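Local coordinates for biotin protein ligase-like protein of unknown function (Silicibacter sp., PDB 3BFM) that is of unknown function but resembles biotin protein ligases, with a biotin/lipoate ligase family region joined to a small C-terminal DUF4444 region and bound calcium, at residues A[91-96]-A[228-233]; A[197-202]-A[213-218]; A[66-71]-A[105-110]. All coordinates share one frame; numbering follows the deposited sequence. Where two conformers were deposited one is given.

Contact 1: residues A[91-96]-A[228-233]; sequences LDWNGA and LTTVLV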
ATOM      1  N   LEU A  91      22.432  13.470   0.622  1.00 20.99           N
ATOM      2  CA  LEU A  91      22.139  12.432   1.590  1.00 16.29           C
ATOM      3  C   LEU A  91      23.407  11.888   2.213  1.00 22.14           C
ATOM      4  O   LEU A  91      24.299  11.416   1.506  1.00 25.72           O
ATOM      5  CB  LEU A  91      21.376  11.288   0.908  1.00 17.40           C
ATOM      6  CG  LEU A  91      20.074  11.609   0.160  1.00 18.46           C
ATOM      7  CD1 LEU A  91      19.576  10.353  -0.637  1.00 16.27           C
ATOM      8  CD2 LEU A  91      19.000  12.161   1.136  1.00 19.28           C
ATOM      9  N   ASP A  92      23.507  11.942   3.531  1.00 20.18           N
ATOM     10  CA  ASP A  92      24.601  11.270   4.196  1.00 18.31           C
ATOM     11  C   ASP A  92      24.325   9.755   4.321  1.00 20.79           C
ATOM     12  O   ASP A  92      23.181   9.277   4.474  1.00 17.72           O
ATOM     13  CB  ASP A  92      24.857  11.898   5.564  1.00 18.66           C
ATOM     14  CG  ASP A  92      26.194  11.514   6.164  1.00 29.43           C
ATOM     15  OD1 ASP A  92      26.435  10.300   6.370  1.00 28.40           O
ATOM     16  OD2 ASP A  92      26.986  12.454   6.467  1.00 29.54           O
ATOM     17  N   TRP A  93      25.408   8.978   4.297  1.00 20.48           N
ATOM     18  CA  TRP A  93      25.299   7.534   4.431  1.00 18.38           C
ATOM     19  C   TRP A  93      24.538   7.149   5.712  1.00 17.12           C
ATOM     20  O   TRP A  93      23.752   6.187   5.726  1.00 19.08           O
ATOM     21  CB  TRP A  93      26.715   6.949   4.453  1.00 19.72           C
ATOM     22  CG  TRP A  93      26.772   5.505   4.668  1.00 21.26           C
ATOM     23  CD1 TRP A  93      26.600   4.530   3.755  1.00 20.30           C
ATOM     24  CD2 TRP A  93      27.032   4.858   5.912  1.00 20.88           C
ATOM     25  NE1 TRP A  93      26.711   3.302   4.351  1.00 19.18           N
ATOM     26  CE2 TRP A  93      26.962   3.473   5.686  1.00 20.50           C
ATOM     27  CE3 TRP A  93      27.266   5.315   7.196  1.00 19.76           C
ATOM     28  CZ2 TRP A  93      27.172   2.546   6.700  1.00 21.10           C
ATOM     29  CZ3 TRP A  93      27.458   4.411   8.200  1.00 21.60           C
ATOM     30  CH2 TRP A  93      27.418   3.042   7.954  1.00 21.02           C
ATOM     31  N   ASN A  94      24.784   7.907   6.770  1.00 17.39           N
ATOM     32  CA  ASN A  94      24.180   7.657   8.109  1.00 18.17           C
ATOM     33  C   ASN A  94      22.764   8.150   8.278  1.00 17.59           C
ATOM     34  O   ASN A  94      22.180   8.000   9.349  1.00 20.00           O
ATOM     35  CB  ASN A  94      25.053   8.181   9.238  1.00 20.20           C
ATOM     36  CG  ASN A  94      25.143   9.711   9.303  1.00 19.12           C
ATOM     37  OD1 ASN A  94      24.343  10.461   8.714  1.00 21.53           O
ATOM     38  ND2 ASN A  94      26.187  10.180   9.976  1.00 24.83           N
ATOM     39  N   GLY A  95      22.215   8.731   7.226  1.00 16.72           N
ATOM     40  CA  GLY A  95      20.850   9.232   7.270  1.00 16.08           C
ATOM     41  C   GLY A  95      20.692  10.736   7.438  1.00 16.71           C
ATOM     42  O   GLY A  95      19.575  11.253   7.261  1.00 20.11           O
ATOM     43  N   ALA A  96      21.753  11.445   7.793  1.00 17.33           N
ATOM     44  CA  ALA A  96      21.684  12.889   7.888  1.00 18.24           C
ATOM     45  C   ALA A  96      21.330  13.534   6.560  1.00 18.85           C
ATOM     46  O   ALA A  96      21.656  13.015   5.465  1.00 18.57           O
ATOM     47  CB  ALA A  96      22.987  13.477   8.439  1.00 15.40           C
ATOM     48  N   LEU A 228      25.504  -1.040   7.096  1.00 19.74           N
ATOM     49  CA  LEU A 228      24.510  -0.013   7.361  1.00 20.35           C
ATOM     50  C   LEU A 228      23.681  -0.329   8.623  1.00 23.14           C
ATOM     51  O   LEU A 228      23.156   0.590   9.270  1.00 22.60           O
ATOM     52  CB  LEU A 228      23.627   0.188   6.139  1.00 22.62           C
ATOM     53  CG  LEU A 228      22.681   1.394   6.188  1.00 19.45           C
ATOM     54  CD1 LEU A 228      23.376   2.704   6.518  1.00 18.84           C
ATOM     55  CD2 LEU A 228      21.927   1.467   4.856  1.00 19.07           C
ATOM     56  N   THR A 229      23.640  -1.608   9.023  1.00 21.83           N
ATOM     57  CA  THR A 229      23.050  -2.013  10.313  1.00 20.05           C
ATOM     58  C   THR A 229      23.596  -1.249  11.533  1.00 21.80           C
ATOM     59  O   THR A 229      22.869  -1.084  12.539  1.00 21.49           O
ATOM     60  CB  THR A 229      23.136  -3.543  10.535  1.00 21.52           C
ATOM     61  OG1 THR A 229      24.482  -3.970  10.355  1.00 21.48           O
ATOM     62  CG2 THR A 229      22.311  -4.289   9.529  1.00 20.77           C
ATOM     63  N   THR A 230      24.816  -0.709  11.432  1.00 23.68           N
ATOM     64  CA  THR A 230      25.400   0.090  12.488  1.00 23.55           C
ATOM     65  C   THR A 230      24.638   1.387  12.817  1.00 22.51           C
ATOM     66  O   THR A 230      24.814   1.927  13.899  1.00 21.03           O
ATOM     67  CB  THR A 230      26.903   0.426  12.231  1.00 23.94           C
ATOM     68  OG1 THR A 230      27.012   1.319  11.128  1.00 22.10           O
ATOM     69  CG2 THR A 230      27.699  -0.852  11.978  1.00 26.47           C
ATOM     70  N   VAL A 231      23.792   1.876  11.911  1.00 21.31           N
ATOM     71  CA  VAL A 231      23.054   3.129  12.144  1.00 20.01           C
ATOM     72  C   VAL A 231      21.664   2.875  12.721  1.00 19.39           C
ATOM     73  O   VAL A 231      20.939   3.808  12.995  1.00 19.18           O
ATOM     74  CB  VAL A 231      22.963   3.997  10.850  1.00 22.84           C
ATOM     75  CG1 VAL A 231      24.345   4.081  10.143  1.00 24.27           C
ATOM     76  CG2 VAL A 231      21.953   3.436   9.898  1.00 19.98           C
ATOM     77  N   LEU A 232      21.297   1.614  12.911  1.00 18.65           N
ATOM     78  CA  LEU A 232      20.043   1.279  13.565  1.00 19.11           C
ATOM     79  C   LEU A 232      19.932   1.918  14.929  1.00 20.96           C
ATOM     80  O   LEU A 232      20.856   1.854  15.747  1.00 23.49           O
ATOM     81  CB  LEU A 232      19.864  -0.235  13.682  1.00 20.13           C
ATOM     82  CG  LEU A 232      19.445  -1.003  12.444  1.00 19.74           C
ATOM     83  CD1 LEU A 232      19.594  -2.488  12.723  1.00 18.76           C
ATOM     84  CD2 LEU A 232      17.999  -0.703  12.017  1.00 17.81           C
ATOM     85  N   VAL A 233      18.796   2.555  15.172  1.00 21.58           N
ATOM     86  CA  VAL A 233      18.524   3.197  16.456  1.00 24.85           C
ATOM     87  C   VAL A 233      18.287   2.094  17.476  1.00 30.16           C
ATOM     88  O   VAL A 233      17.437   1.223  17.255  1.00 32.59           O
ATOM     89  CB  VAL A 233      17.300   4.108  16.404  1.00 25.43           C
ATOM     90  CG1 VAL A 233      16.951   4.622  17.809  1.00 25.98           C
ATOM     91  CG2 VAL A 233      17.582   5.282  15.477  1.00 22.74           C
TER
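The ring of Trp-93 packs on Leu-228, Thr-230 and Val-231 in a mainly apolar contact between two loops. One is the hairpin turn joining strands 89-91 and 96-99 at the edge of the main sheet. The other is a short 3-10 segment, residues 228-231, near the C-terminus. Trp-93 has CG anti to its backbone N (chi1 176°), which swings the indole out from the turn, so that its six-membered ring meets residues 228-231. Leu-228 CD1 sits over one face of the ring, 4.1 Å from the centroid of the six-membered ring, in a CH-pi contact. The same methyl lies 3.6 Å from Trp-93 O. Thr-230 OG1 comes to the ring edge, 3.6 Å from Trp-93 CH2, while hydrogen-bonded to Pro-227 O. Val-231 CG1 approaches obliquely, 3.7 Å from Trp-93 CZ3, and also touches Asn-94.

The turn is a type I beta turn from Asp-92 to Gly-95, braced by two Asx turns. Asp-92 OD1 takes the backbone N of Asn-94 at 2.9 Å in a nearly straight bond (173°). Asn-94 OD1 takes the N of Ala-96 at 2.9 Å. Trp-93 NE1 hydrogen-bonds to Phe-213 O. With an alanine in place of Trp-93, Leu-228 and Val-231 would probably lose their packing partner, and Phe-213 O this donor. No hydrogen bond joins the two segments. Their cohesion is therefore mainly apolar, and the polar groups serve to set the turn and fix the rotation of the indole.

Contact 2: residues A[197-202]-A[213-218]; sequences RTEAGR and FGMLLR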
ATOM      1  N   ARG A 197      36.529  10.940   5.744  1.00 29.75           N
ATOM      2  CA  ARG A 197      35.371  10.574   6.558  1.00 31.77           C
ATOM      3  C   ARG A 197      35.842   9.843   7.798  1.00 32.08           C
ATOM      4  O   ARG A 197      36.792   9.078   7.724  1.00 28.27           O
ATOM      5  CB  ARG A 197      34.500   9.641   5.729  1.00 33.80           C
ATOM      6  CG  ARG A 197      33.307   9.062   6.440  1.00 35.11           C
ATOM      7  CD  ARG A 197      32.205  10.055   6.411  1.00 37.45           C
ATOM      8  NE  ARG A 197      31.081   9.630   7.238  1.00 43.46           N
ATOM      9  CZ  ARG A 197      29.812   9.899   6.958  1.00 40.69           C
ATOM     10  NH1 ARG A 197      29.497  10.569   5.853  1.00 44.80           N
ATOM     11  NH2 ARG A 197      28.861   9.472   7.778  1.00 40.88           N
ATOM     12  N   THR A 198      35.175  10.095   8.929  1.00 32.67           N
ATOM     13  CA  THR A 198      35.333   9.291  10.136  1.00 34.82           C
ATOM     14  C   THR A 198      33.999   8.612  10.412  1.00 36.02           C
ATOM     15  O   THR A 198      32.959   9.236  10.312  1.00 35.55           O
ATOM     16  CB  THR A 198      35.767  10.165  11.343  1.00 36.26           C
ATOM     17  OG1 THR A 198      36.985  10.860  11.015  1.00 41.51           O
ATOM     18  CG2 THR A 198      35.990   9.302  12.599  1.00 37.13           C
ATOM     19  N   GLU A 199      34.021   7.324  10.714  1.00 36.39           N
ATOM     20  CA  GLU A 199      32.793   6.573  10.919  1.00 37.44           C
ATOM     21  C   GLU A 199      33.106   5.375  11.793  1.00 40.30           C
ATOM     22  O   GLU A 199      34.145   4.730  11.609  1.00 39.96           O
ATOM     23  CB  GLU A 199      32.240   6.110   9.576  1.00 39.11           C
ATOM     24  CG  GLU A 199      30.872   5.462   9.640  1.00 39.54           C
ATOM     25  CD  GLU A 199      29.777   6.431  10.058  1.00 43.80           C
ATOM     26  OE1 GLU A 199      29.692   7.529   9.469  1.00 39.54           O
ATOM     27  OE2 GLU A 199      29.003   6.092  10.979  1.00 42.31           O
ATOM     28  N   ALA A 200      32.227   5.095  12.759  1.00 39.86           N
ATOM     29  CA  ALA A 200      32.414   3.965  13.672  1.00 40.29           C
ATOM     30  C   ALA A 200      33.840   3.859  14.218  1.00 40.75           C
ATOM     31  O   ALA A 200      34.403   2.771  14.280  1.00 43.87           O
ATOM     32  CB  ALA A 200      32.026   2.675  12.978  1.00 40.48           C
ATOM     33  N   GLY A 201      34.429   4.985  14.604  1.00 40.95           N
ATOM     34  CA  GLY A 201      35.778   4.990  15.164  1.00 40.76           C
ATOM     35  C   GLY A 201      36.902   4.687  14.183  1.00 42.15           C
ATOM     36  O   GLY A 201      38.022   4.399  14.604  1.00 42.94           O
ATOM     37  N   ARG A 202      36.601   4.748  12.885  1.00 40.35           N
ATOM     38  CA  ARG A 202      37.586   4.511  11.828  0.70 40.54           C
ATOM     39  C   ARG A 202      37.630   5.714  10.898  1.00 39.71           C
ATOM     40  O   ARG A 202      36.637   6.421  10.732  1.00 36.91           O
ATOM     41  CB  ARG A 202      37.232   3.244  11.053  0.70 40.36           C
ATOM     42  CG  ARG A 202      37.419   1.994  11.889  0.70 44.73           C
ATOM     43  CD  ARG A 202      36.625   0.815  11.378  0.70 52.55           C
ATOM     44  NE  ARG A 202      36.387  -0.155  12.448  0.70 54.09           N
ATOM     45  CZ  ARG A 202      35.232  -0.325  13.095  0.70 55.18           C
ATOM     46  NH1 ARG A 202      34.155   0.394  12.789  0.70 50.51           N
ATOM     47  NH2 ARG A 202      35.152  -1.239  14.059  0.70 55.74           N
ATOM     48  N   PHE A 213      24.675  -1.505   0.808  1.00 23.53           N
ATOM     49  CA  PHE A 213      24.863  -0.105   1.212  1.00 22.27           C
ATOM     50  C   PHE A 213      25.781   0.044   2.405  1.00 24.26           C
ATOM     51  O   PHE A 213      25.744   1.062   3.071  1.00 23.64           O
ATOM     52  CB  PHE A 213      23.533   0.645   1.442  1.00 22.83           C
ATOM     53  CG  PHE A 213      22.764   0.932   0.187  1.00 23.11           C
ATOM     54  CD1 PHE A 213      22.945   2.114  -0.514  1.00 24.92           C
ATOM     55  CD2 PHE A 213      21.817   0.030  -0.263  1.00 27.93           C
ATOM     56  CE1 PHE A 213      22.180   2.363  -1.674  1.00 24.99           C
ATOM     57  CE2 PHE A 213      21.079   0.263  -1.401  1.00 27.47           C
ATOM     58  CZ  PHE A 213      21.256   1.424  -2.113  1.00 28.14           C
ATOM     59  N   GLY A 214      26.641  -0.951   2.632  1.00 20.36           N
ATOM     60  CA  GLY A 214      27.706  -0.862   3.649  1.00 20.05           C
ATOM     61  C   GLY A 214      28.791   0.076   3.164  1.00 20.47           C
ATOM     62  O   GLY A 214      29.088   0.109   1.970  1.00 19.41           O
HETATM   63  N   MSE A 215      29.326   0.894   4.053  1.00 20.93           N
HETATM   64  CA  MSE A 215      30.313   1.900   3.653  1.00 21.60           C
HETATM   65  C   MSE A 215      31.661   1.240   3.468  1.00 22.30           C
HETATM   66  O   MSE A 215      32.132   0.525   4.346  1.00 22.10           O
HETATM   67  CB  MSE A 215      30.485   2.964   4.723  1.00 18.62           C
HETATM   68  CG  MSE A 215      31.557   3.981   4.447  1.00 21.92           C
HETATM   69 SE   MSE A 215      31.747   5.328   5.778  0.75 22.94          SE
HETATM   70  CE  MSE A 215      30.112   6.363   5.239  1.00 22.55           C
ATOM     71  N   LEU A 216      32.281   1.562   2.343  1.00 21.64           N
ATOM     72  CA  LEU A 216      33.662   1.208   2.085  1.00 22.64           C
ATOM     73  C   LEU A 216      34.516   2.414   2.459  1.00 21.14           C
ATOM     74  O   LEU A 216      34.482   3.442   1.798  1.00 20.67           O
ATOM     75  CB  LEU A 216      33.831   0.810   0.614  1.00 21.43           C
ATOM     76  CG  LEU A 216      33.000  -0.419   0.198  1.00 23.30           C
ATOM     77  CD1 LEU A 216      32.708  -0.414  -1.272  1.00 31.28           C
ATOM     78  CD2 LEU A 216      33.729  -1.673   0.624  1.00 28.56           C
ATOM     79  N   LEU A 217      35.309   2.259   3.510  1.00 20.66           N
ATOM     80  CA  LEU A 217      36.136   3.331   4.067  1.00 19.84           C
ATOM     81  C   LEU A 217      37.602   2.903   3.952  1.00 18.78           C
ATOM     82  O   LEU A 217      38.044   1.961   4.622  1.00 21.11           O
ATOM     83  CB  LEU A 217      35.751   3.594   5.513  1.00 19.27           C
ATOM     84  CG  LEU A 217      36.309   4.829   6.219  1.00 21.83           C
ATOM     85  CD1 LEU A 217      35.866   6.084   5.498  1.00 25.28           C
ATOM     86  CD2 LEU A 217      35.872   4.858   7.693  1.00 23.18           C
ATOM     87  N   ARG A 218      38.313   3.579   3.071  1.00 21.42           N
ATOM     88  CA  ARG A 218      39.709   3.227   2.772  1.00 19.98           C
ATOM     89  C   ARG A 218      40.688   4.099   3.534  1.00 19.54           C
ATOM     90  O   ARG A 218      40.751   5.333   3.342  1.00 20.51           O
ATOM     91  CB  ARG A 218      39.934   3.298   1.273  1.00 20.84           C
ATOM     92  CG  ARG A 218      41.266   2.690   0.843  1.00 19.95           C
ATOM     93  CD  ARG A 218      41.179   2.334  -0.621  1.00 20.25           C
ATOM     94  NE  ARG A 218      40.380   1.117  -0.799  1.00 23.54           N
ATOM     95  CZ  ARG A 218      40.000   0.620  -1.965  1.00 29.25           C
ATOM     96  NH1 ARG A 218      40.310   1.232  -3.114  1.00 33.97           N
ATOM     97  NH2 ARG A 218      39.281  -0.480  -1.971  1.00 27.17           N
TER
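Leu-217 and selenomethionine Met-215 project from strand 215-218 against Arg-197, Glu-199 and Arg-202 of a tight hairpin. The hairpin runs through a type I' turn from Glu-199 to Arg-202. Both segments belong to the DUF4444 region, and their contact joins its two small sheets. The directions of strands 197-199 and 215-218 differ by 120°.

Arg-197 leaves its strand with CG anti to the backbone N and bends at chi2 (82°). This bend brings the guanidinium under the Met-215 methyl. The Met-215 chain is extended through chi2 and turns at chi3 (-76°), which puts CE over the centre of one guanidinium face, 3.9 Å from Arg-197 CZ. Met-215 SE lies 3.9 Å from Glu-199 CB. Glu-199 is also bent at chi2, and its OE1 receives Arg-197 NH2 at 2.7 Å in a salt bridge within the hairpin. The donor comes nearly along the C-O direction of that oxygen. A second bond, from NE, is weak.

Leu-217 spreads its two methyls. CD1 packs 3.8 Å from Arg-197 CB, and CD2 lies 3.5 Å from Arg-202 O and 4.0 Å from Arg-202 CB. Arg-197 NH2 has a further salt bridge with Asp-92. The two carboxylates probably stabilise the guanidinium charge. No hydrogen bond crosses between the segments; the contact is made by methyls and selenium. One methyl covers a face of the cation, while the acids take N-H groups of the same guanidinium.

Contact 3: residues A[66-71]-A[105-110]; sequences AMLPVC and GRLRIA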
ATOM      1  N   ALA A  66      18.398  -1.159   3.059  1.00 16.75           N
ATOM      2  CA  ALA A  66      18.210  -0.342   1.848  1.00 18.04           C
ATOM      3  C   ALA A  66      17.014   0.604   1.972  1.00 15.00           C
ATOM      4  O   ALA A  66      16.872   1.565   1.196  1.00 16.29           O
ATOM      5  CB  ALA A  66      18.071  -1.238   0.622  1.00 17.13           C
HETATM    6  N   MSE A  67      16.133   0.352   2.936  1.00 18.53           N
HETATM    7  CA  MSE A  67      14.996   1.247   3.099  1.00 19.41           C
HETATM    8  C   MSE A  67      15.453   2.671   3.475  1.00 17.86           C
HETATM    9  O   MSE A  67      14.767   3.664   3.164  1.00 18.52           O
HETATM   10  CB  MSE A  67      14.005   0.709   4.159  1.00 20.97           C
HETATM   11  CG  MSE A  67      13.300  -0.612   3.741  1.00 16.33           C
HETATM   12 SE   MSE A  67      12.192  -0.378   2.163  0.75 21.29          SE
HETATM   13  CE  MSE A  67      13.598  -1.125   0.863  1.00 20.72           C
ATOM     14  N   LEU A  68      16.581   2.783   4.187  1.00 15.62           N
ATOM     15  CA  LEU A  68      17.120   4.128   4.505  1.00 15.46           C
ATOM     16  C   LEU A  68      17.497   4.934   3.242  1.00 17.65           C
ATOM     17  O   LEU A  68      16.921   6.020   3.000  1.00 19.13           O
ATOM     18  CB  LEU A  68      18.283   4.052   5.503  1.00 14.52           C
ATOM     19  CG  LEU A  68      18.915   5.369   5.927  1.00 18.77           C
ATOM     20  CD1 LEU A  68      17.831   6.252   6.562  1.00 19.69           C
ATOM     21  CD2 LEU A  68      20.044   5.144   6.915  1.00 19.66           C
ATOM     22  N   PRO A  69      18.453   4.427   2.415  1.00 16.51           N
ATOM     23  CA  PRO A  69      18.709   5.138   1.147  1.00 17.53           C
ATOM     24  C   PRO A  69      17.503   5.341   0.241  1.00 17.76           C
ATOM     25  O   PRO A  69      17.336   6.419  -0.350  1.00 18.49           O
ATOM     26  CB  PRO A  69      19.794   4.294   0.472  1.00 19.78           C
ATOM     27  CG  PRO A  69      20.005   3.125   1.324  1.00 17.69           C
ATOM     28  CD  PRO A  69      19.439   3.344   2.643  1.00 15.70           C
ATOM     29  N   VAL A  70      16.660   4.325   0.147  1.00 17.84           N
ATOM     30  CA  VAL A  70      15.419   4.440  -0.592  1.00 16.62           C
ATOM     31  C   VAL A  70      14.584   5.625  -0.131  1.00 19.15           C
ATOM     32  O   VAL A  70      14.126   6.399  -0.968  1.00 20.19           O
ATOM     33  CB  VAL A  70      14.604   3.139  -0.554  1.00 16.37           C
ATOM     34  CG1 VAL A  70      13.147   3.383  -1.020  1.00 15.08           C
ATOM     35  CG2 VAL A  70      15.257   2.023  -1.373  1.00 21.12           C
ATOM     36  N   CYS A  71      14.371   5.783   1.177  1.00 18.59           N
ATOM     37  CA  CYS A  71      13.553   6.898   1.671  1.00 18.27           C
ATOM     38  C   CYS A  71      14.291   8.247   1.591  1.00 17.04           C
ATOM     39  O   CYS A  71      13.680   9.314   1.550  1.00 19.37           O
ATOM     40  CB  CYS A  71      13.091   6.619   3.095  1.00 17.45           C
ATOM     41  SG  CYS A  71      11.870   5.255   3.133  1.00 21.18           S
ATOM     42  N   GLY A 105      18.304  18.325   9.306  1.00 20.52           N
ATOM     43  CA  GLY A 105      17.453  17.157   9.536  1.00 20.86           C
ATOM     44  C   GLY A 105      18.115  15.827   9.288  1.00 20.33           C
ATOM     45  O   GLY A 105      19.318  15.720   9.011  1.00 16.74           O
ATOM     46  N   ARG A 106      17.322  14.779   9.396  1.00 15.89           N
ATOM     47  CA  ARG A 106      17.876  13.428   9.264  1.00 17.32           C
ATOM     48  C   ARG A 106      16.770  12.432   9.075  1.00 16.57           C
ATOM     49  O   ARG A 106      15.599  12.674   9.464  1.00 19.01           O
ATOM     50  CB  ARG A 106      18.663  13.036  10.496  1.00 16.97           C
ATOM     51  CG  ARG A 106      17.844  13.066  11.688  1.00 18.96           C
ATOM     52  CD  ARG A 106      18.516  12.529  12.924  1.00 27.05           C
ATOM     53  NE  ARG A 106      17.591  12.690  14.045  1.00 34.69           N
ATOM     54  CZ  ARG A 106      17.842  12.289  15.296  1.00 42.95           C
ATOM     55  NH1 ARG A 106      18.987  11.676  15.595  1.00 39.31           N
ATOM     56  NH2 ARG A 106      16.929  12.499  16.242  1.00 40.82           N
ATOM     57  N   LEU A 107      17.138  11.336   8.443  1.00 15.24           N
ATOM     58  CA  LEU A 107      16.343  10.128   8.412  1.00 14.86           C
ATOM     59  C   LEU A 107      16.888   9.132   9.423  1.00 18.96           C
ATOM     60  O   LEU A 107      18.095   8.921   9.503  1.00 20.03           O
ATOM     61  CB  LEU A 107      16.373   9.493   7.029  1.00 17.91           C
ATOM     62  CG  LEU A 107      15.638  10.231   5.912  1.00 21.22           C
ATOM     63  CD1 LEU A 107      16.135   9.697   4.527  1.00 31.86           C
ATOM     64  CD2 LEU A 107      14.141  10.101   6.034  1.00 27.17           C
ATOM     65  N   ARG A 108      16.002   8.479  10.177  1.00 14.45           N
ATOM     66  CA  ARG A 108      16.379   7.471  11.157  1.00 17.06           C
ATOM     67  C   ARG A 108      15.757   6.165  10.749  1.00 15.21           C
ATOM     68  O   ARG A 108      14.704   6.158  10.060  1.00 16.62           O
ATOM     69  CB  ARG A 108      15.909   7.857  12.583  1.00 19.43           C
ATOM     70  CG  ARG A 108      16.756   8.969  13.175  1.00 27.65           C
ATOM     71  CD  ARG A 108      16.425   9.192  14.622  1.00 27.72           C
ATOM     72  NE  ARG A 108      15.134   9.861  14.735  1.00 30.23           N
ATOM     73  CZ  ARG A 108      14.466  10.017  15.876  1.00 32.93           C
ATOM     74  NH1 ARG A 108      14.957   9.536  17.008  1.00 28.95           N
ATOM     75  NH2 ARG A 108      13.300  10.650  15.875  1.00 32.18           N
ATOM     76  N   ILE A 109      16.358   5.079  11.210  1.00 14.74           N
ATOM     77  CA  ILE A 109      15.842   3.748  10.924  1.00 13.71           C
ATOM     78  C   ILE A 109      15.925   2.847  12.165  1.00 14.13           C
ATOM     79  O   ILE A 109      16.944   2.890  12.895  1.00 13.60           O
ATOM     80  CB  ILE A 109      16.566   3.118   9.693  1.00 16.10           C
ATOM     81  CG1 ILE A 109      15.975   1.764   9.397  1.00 11.97           C
ATOM     82  CG2 ILE A 109      18.116   2.971   9.870  1.00 16.04           C
ATOM     83  CD1 ILE A 109      16.144   1.343   7.932  1.00 15.48           C
ATOM     84  N   ALA A 110      14.867   2.043  12.370  1.00 14.96           N
ATOM     85  CA  ALA A 110      14.809   1.057  13.448  1.00 18.55           C
ATOM     86  C   ALA A 110      14.204  -0.192  12.888  1.00 16.75           C
ATOM     87  O   ALA A 110      13.500  -0.187  11.860  1.00 16.58           O
ATOM     88  CB  ALA A 110      13.961   1.537  14.661  1.00 15.61           C
TER
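Leu-68, near the N-terminal end of helix 67-82, rests on Leu-107 and Ile-109 of strand 102-111. The helix packs on the main sheet of the biotin/lipoate ligase region. The short segments run roughly antiparallel, at 151°, with axes 8.9 Å apart.

Ala-66 O accepts Val-70 N at 3.0 Å. Selenomethionine Met-67 follows. Its CB lies 4.4 Å from Ile-109 CD1, but the rest of the chain leaves the strand and packs on Trp-174 and Leu-123. Leu-68 carries the centre of the contact. Its CG stands anti to the backbone N (chi1 -179°), and the two methyls fork over the strand. Leu-68 CD1 is 3.6 Å from Leu-107 CB, and the two leucines lie alongside, pointing opposite ways. Leu-68 CD2 is 4.1 Å from Ile-109 CG2. Ile-109 CD1 reaches back to the helix and lies 4.0 Å from Leu-68 N. Pro-69 points away from the strand and packs on Phe-213 and Leu-228. Val-70 turns to Trp-170. Cys-71, one turn after Leu-68, closes the segment. Its backbone carbon C is met by Leu-107 CD1 at 3.8 Å, and its O takes the NE1 of Trp-163.

The interface is buried and apolar, with no hydrogen bond between helix and strand. Leu-107 and Ile-109 face the helix, whereas Arg-108 points away from it and forms a salt bridge with Asp-128 of strand 123-130. That neighbouring strand adds Leu-123, Val-125 and Leu-127 to the same hydrophobic layer, and helix 156-175 brings Trp-163 against Leu-107.

In the fold
Contact 3 lies nearest the centre of the chain, contact 1 is about 7 Å from contact 3, and contact 2 is about 11 Å beyond contact 1 (centre to centre). In sequence the segments of contacts 1 and 3 alternate; contact 2 falls wholly between the two halves of contact 1, after contact 3 is complete. Strand 102-111 ties contacts 1 and 3 together: Gly-95 O meets Leu-107 N at 2.7 Å, and Val-233 N meets Ile-109 O at 3.0 Å, both probable hydrogen bonds. Phe-213 of contact 2 touches Ala-66 and Pro-69 of contact 3. Contact 1 thus bridges the ligase-like region and the DUF4444 region, whose C-terminal segment returns to the main sheet.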